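Local coordinates for putative curved DNA-binding protein (Chaetomium thermophilum var. thermophilum DSM 1495, PDB 4IPA), which belongs to the methionine aminopeptidase-like M24 family as an Arx1 protein linked to ribosome biogenesis, and possibly binds DNA, at residues A156-P170 and P245-C257. Numbering follows the deposited sequence.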
# COMPACT_ATOMS: atom_id res chain seq x y z
N ALA A 156 -4.83 -8.11 -14.07
CA ALA A 156 -5.32 -8.87 -12.93
C ALA A 156 -5.33 -7.96 -11.70
O ALA A 156 -6.28 -7.94 -10.93
CB ALA A 156 -4.45 -10.08 -12.67
N THR A 157 -4.25 -7.20 -11.54
CA THR A 157 -4.12 -6.36 -10.36
C THR A 157 -5.13 -5.22 -10.41
O THR A 157 -5.78 -4.91 -9.42
CB THR A 157 -2.70 -5.80 -10.23
OG1 THR A 157 -1.75 -6.87 -10.34
CG2 THR A 157 -2.54 -5.13 -8.88
N TYR A 158 -5.25 -4.61 -11.58
CA TYR A 158 -6.22 -3.55 -11.80
C TYR A 158 -7.63 -4.03 -11.46
O TYR A 158 -8.35 -3.37 -10.70
CB TYR A 158 -6.15 -3.06 -13.26
CG TYR A 158 -7.15 -1.98 -13.61
CD1 TYR A 158 -8.43 -2.30 -14.07
CD2 TYR A 158 -6.83 -0.64 -13.47
CE1 TYR A 158 -9.34 -1.31 -14.39
CE2 TYR A 158 -7.74 0.36 -13.79
CZ TYR A 158 -8.99 0.02 -14.25
OH TYR A 158 -9.88 1.03 -14.57
N TYR A 159 -8.05 -5.15 -12.04
CA TYR A 159 -9.42 -5.61 -11.83
C TYR A 159 -9.64 -6.17 -10.45
O TYR A 159 -10.72 -6.04 -9.89
CB TYR A 159 -9.90 -6.57 -12.93
CG TYR A 159 -10.25 -5.82 -14.19
CD1 TYR A 159 -11.32 -4.94 -14.21
CD2 TYR A 159 -9.48 -5.95 -15.33
CE1 TYR A 159 -11.64 -4.23 -15.37
CE2 TYR A 159 -9.78 -5.24 -16.49
CZ TYR A 159 -10.86 -4.38 -16.50
OH TYR A 159 -11.17 -3.67 -17.65
N ALA A 160 -8.61 -6.78 -9.88
CA ALA A 160 -8.71 -7.22 -8.50
C ALA A 160 -9.05 -6.00 -7.63
O ALA A 160 -9.91 -6.08 -6.74
CB ALA A 160 -7.41 -7.87 -8.06
N ASN A 161 -8.40 -4.88 -7.91
CA ASN A 161 -8.59 -3.65 -7.14
C ASN A 161 -10.01 -3.08 -7.31
O ASN A 161 -10.66 -2.71 -6.33
CB ASN A 161 -7.54 -2.61 -7.51
CG ASN A 161 -7.53 -1.42 -6.56
OD1 ASN A 161 -7.57 -1.59 -5.35
ND2 ASN A 161 -7.50 -0.21 -7.12
N GLU A 162 -10.48 -3.03 -8.55
CA GLU A 162 -11.83 -2.57 -8.86
C GLU A 162 -12.90 -3.44 -8.19
O GLU A 162 -13.90 -2.93 -7.70
CB GLU A 162 -12.08 -2.52 -10.37
CG GLU A 162 -11.22 -1.49 -11.10
CD GLU A 162 -11.47 -0.07 -10.61
OE1 GLU A 162 -12.65 0.35 -10.58
OE2 GLU A 162 -10.50 0.63 -10.25
N VAL A 163 -12.68 -4.75 -8.20
CA VAL A 163 -13.60 -5.67 -7.53
C VAL A 163 -13.56 -5.50 -6.01
O VAL A 163 -14.60 -5.34 -5.38
CB VAL A 163 -13.34 -7.13 -7.92
CG1 VAL A 163 -14.23 -8.08 -7.09
CG2 VAL A 163 -13.59 -7.32 -9.40
N LEU A 164 -12.37 -5.52 -5.42
CA LEU A 164 -12.22 -5.33 -3.97
C LEU A 164 -12.92 -4.05 -3.47
O LEU A 164 -13.67 -4.09 -2.50
CB LEU A 164 -10.74 -5.30 -3.57
CG LEU A 164 -10.48 -5.05 -2.08
CD1 LEU A 164 -11.36 -5.97 -1.23
CD2 LEU A 164 -8.98 -5.21 -1.72
N LEU A 165 -12.65 -2.93 -4.13
CA LEU A 165 -13.27 -1.67 -3.74
C LEU A 165 -14.81 -1.75 -3.70
O LEU A 165 -15.45 -1.21 -2.79
CB LEU A 165 -12.80 -0.53 -4.66
CG LEU A 165 -11.32 -0.12 -4.51
CD1 LEU A 165 -10.91 0.96 -5.54
CD2 LEU A 165 -11.02 0.35 -3.08
N ARG A 166 -15.39 -2.42 -4.69
CA ARG A 166 -16.84 -2.61 -4.78
C ARG A 166 -17.38 -3.58 -3.73
O ARG A 166 -18.50 -3.42 -3.25
CB ARG A 166 -17.23 -3.05 -6.20
CG ARG A 166 -17.32 -1.88 -7.16
CD ARG A 166 -17.12 -2.31 -8.60
NE ARG A 166 -17.13 -1.15 -9.49
CZ ARG A 166 -16.06 -0.42 -9.77
NH1 ARG A 166 -14.88 -0.73 -9.25
NH2 ARG A 166 -16.17 0.63 -10.58
N LEU A 167 -16.57 -4.56 -3.35
CA LEU A 167 -16.95 -5.50 -2.30
C LEU A 167 -16.93 -4.81 -0.94
O LEU A 167 -17.39 -5.38 0.06
CB LEU A 167 -16.02 -6.71 -2.28
CG LEU A 167 -16.14 -7.61 -3.51
CD1 LEU A 167 -15.17 -8.79 -3.48
CD2 LEU A 167 -17.57 -8.11 -3.61
N MET A 168 -16.40 -3.59 -0.90
CA MET A 168 -16.25 -2.88 0.37
C MET A 168 -17.37 -1.88 0.64
O MET A 168 -17.53 -1.39 1.76
CB MET A 168 -14.88 -2.21 0.47
CG MET A 168 -13.69 -3.18 0.56
SD MET A 168 -12.11 -2.30 0.76
CE MET A 168 -12.16 -1.83 2.50
N VAL A 169 -18.14 -1.55 -0.38
CA VAL A 169 -19.33 -0.75 -0.20
C VAL A 169 -20.30 -1.51 0.71
O VAL A 169 -20.68 -2.64 0.39
CB VAL A 169 -19.99 -0.42 -1.56
CG1 VAL A 169 -21.22 0.47 -1.36
CG2 VAL A 169 -18.98 0.27 -2.45
N PRO A 170 -20.64 -0.93 1.87
CA PRO A 170 -21.61 -1.53 2.79
C PRO A 170 -22.91 -1.85 2.05
O PRO A 170 -23.36 -1.05 1.23
CB PRO A 170 -21.85 -0.43 3.82
CG PRO A 170 -20.55 0.30 3.85
CD PRO A 170 -20.05 0.30 2.42
N PRO A 245 -16.08 -3.20 6.53
CA PRO A 245 -16.06 -1.76 6.26
C PRO A 245 -17.42 -1.12 6.56
O PRO A 245 -18.44 -1.70 6.21
CB PRO A 245 -15.77 -1.69 4.76
CG PRO A 245 -15.24 -3.05 4.40
CD PRO A 245 -15.90 -4.01 5.32
N GLU A 246 -17.40 0.06 7.17
CA GLU A 246 -18.60 0.77 7.55
C GLU A 246 -18.46 2.22 7.13
O GLU A 246 -17.35 2.76 7.09
CB GLU A 246 -18.80 0.72 9.07
CG GLU A 246 -18.99 -0.66 9.67
CD GLU A 246 -19.31 -0.61 11.16
OE1 GLU A 246 -18.37 -0.70 11.97
OE2 GLU A 246 -20.50 -0.47 11.52
N VAL A 247 -19.60 2.85 6.84
CA VAL A 247 -19.65 4.28 6.63
C VAL A 247 -18.96 4.94 7.82
O VAL A 247 -19.17 4.52 8.96
CB VAL A 247 -21.11 4.78 6.52
CG1 VAL A 247 -21.20 6.31 6.71
CG2 VAL A 247 -21.72 4.35 5.19
N GLY A 248 -18.13 5.94 7.57
CA GLY A 248 -17.32 6.55 8.62
C GLY A 248 -15.86 6.07 8.63
O GLY A 248 -15.00 6.70 9.23
N ASP A 249 -15.58 4.94 7.96
CA ASP A 249 -14.24 4.35 7.96
C ASP A 249 -13.28 4.99 6.95
O ASP A 249 -13.69 5.39 5.85
CB ASP A 249 -14.30 2.86 7.59
CG ASP A 249 -14.82 1.96 8.72
OD1 ASP A 249 -15.09 2.43 9.85
OD2 ASP A 249 -14.93 0.75 8.44
N VAL A 250 -12.01 5.06 7.31
CA VAL A 250 -10.95 5.18 6.31
C VAL A 250 -10.07 3.91 6.25
O VAL A 250 -9.63 3.39 7.29
CB VAL A 250 -10.09 6.44 6.51
CG1 VAL A 250 -8.90 6.42 5.57
CG2 VAL A 250 -10.93 7.69 6.28
N TRP A 251 -9.83 3.43 5.03
CA TRP A 251 -9.05 2.22 4.81
C TRP A 251 -7.86 2.42 3.87
O TRP A 251 -7.92 3.16 2.89
CB TRP A 251 -9.92 1.14 4.20
CG TRP A 251 -10.89 0.50 5.11
CD1 TRP A 251 -12.08 1.03 5.54
CD2 TRP A 251 -10.81 -0.81 5.67
NE1 TRP A 251 -12.71 0.14 6.36
CE2 TRP A 251 -11.97 -1.01 6.44
CE3 TRP A 251 -9.86 -1.85 5.58
CZ2 TRP A 251 -12.21 -2.20 7.14
CZ3 TRP A 251 -10.10 -3.03 6.26
CH2 TRP A 251 -11.27 -3.19 7.04
N GLY A 252 -6.77 1.71 4.17
CA GLY A 252 -5.70 1.53 3.21
C GLY A 252 -5.96 0.23 2.46
O GLY A 252 -5.73 -0.86 2.98
N VAL A 253 -6.47 0.34 1.24
CA VAL A 253 -6.88 -0.84 0.50
C VAL A 253 -5.77 -1.31 -0.45
O VAL A 253 -5.36 -0.55 -1.35
CB VAL A 253 -8.15 -0.56 -0.33
CG1 VAL A 253 -8.53 -1.82 -1.13
CG2 VAL A 253 -9.32 -0.10 0.58
N GLU A 254 -5.31 -2.54 -0.23
CA GLU A 254 -4.23 -3.12 -1.03
C GLU A 254 -4.63 -4.39 -1.76
O GLU A 254 -5.31 -5.27 -1.19
CB GLU A 254 -2.99 -3.42 -0.19
CG GLU A 254 -1.79 -3.84 -1.06
CD GLU A 254 -0.53 -4.19 -0.28
OE1 GLU A 254 -0.39 -3.77 0.88
OE2 GLU A 254 0.34 -4.90 -0.85
N VAL A 255 -4.20 -4.48 -3.02
CA VAL A 255 -4.23 -5.74 -3.76
C VAL A 255 -2.87 -6.02 -4.36
O VAL A 255 -2.13 -5.09 -4.71
CB VAL A 255 -5.26 -5.73 -4.90
CG1 VAL A 255 -6.67 -5.58 -4.34
CG2 VAL A 255 -4.94 -4.64 -5.93
N GLY A 256 -2.54 -7.31 -4.48
CA GLY A 256 -1.34 -7.73 -5.17
C GLY A 256 -1.51 -9.01 -5.99
O GLY A 256 -2.19 -9.96 -5.59
N CYS A 257 -0.88 -9.03 -7.15
CA CYS A 257 -0.91 -10.22 -7.98
C CYS A 257 0.49 -10.68 -8.34
O CYS A 257 1.47 -9.94 -8.21
CB CYS A 257 -1.73 -9.97 -9.24
SG CYS A 257 -3.49 -9.88 -8.90
O HOH W 1 -5.68 -0.22 -4.04
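Met168 and Trp251 meet through a bend at the end of the methionine chain: chi2 is extended, and chi3 of 77° swings CE over one face of the indole. This is a CH-pi contact, with CE 3.8 Å from the centroid of the five-membered ring. Pro245 CG lies over the same face, offset toward the rim, and touches Met168 CE at 3.8 Å. Met168 SD meets Val253 CG2 tip to tip at 3.6 Å. One turn back toward the N terminus, Leu164 has CG anti to its backbone N (chi1 178°), which carries CG toward the strand; CD2 touches both Val253 CG1 and Val255 CG1, each 3.5 Å away, the first pair tighter than usual van der Waals contact. Val255 CG2 rests against Asn161 CB, while Thr157 OG1, hydrogen-bonded to the carbonyl of Leu153, sits 3.3 Å from Cys257 CB. The edge of the Trp251 ring is held as well: NE1 gives a hydrogen bond to Asp249 OD2 (3.1 Å), and Glu246 N reaches that oxygen from the opposite face of the carboxylate, across the type II turn Glu246-Asp249. Replacing Trp251 by an alanine removes the ring and NE1, which is likely to leave a gap beneath Met168 CE and Pro245 CG and Asp249 OD2 short of one donor, though Lys229 and Glu246 N remain. Residues 156-167 of helix 148-167 run roughly antiparallel (149°) to residues 250-257 of strand 250-258, the middle strand of the antiparallel sheet, consistent with the pita-bread fold of M24 peptidases. With no direct hydrogen bond between the segments, and one water donating to both Asn161 OD1 and Val253 O, the largely apolar interface probably depends chiefly on the fit of methyl, sulfur and ring surfaces.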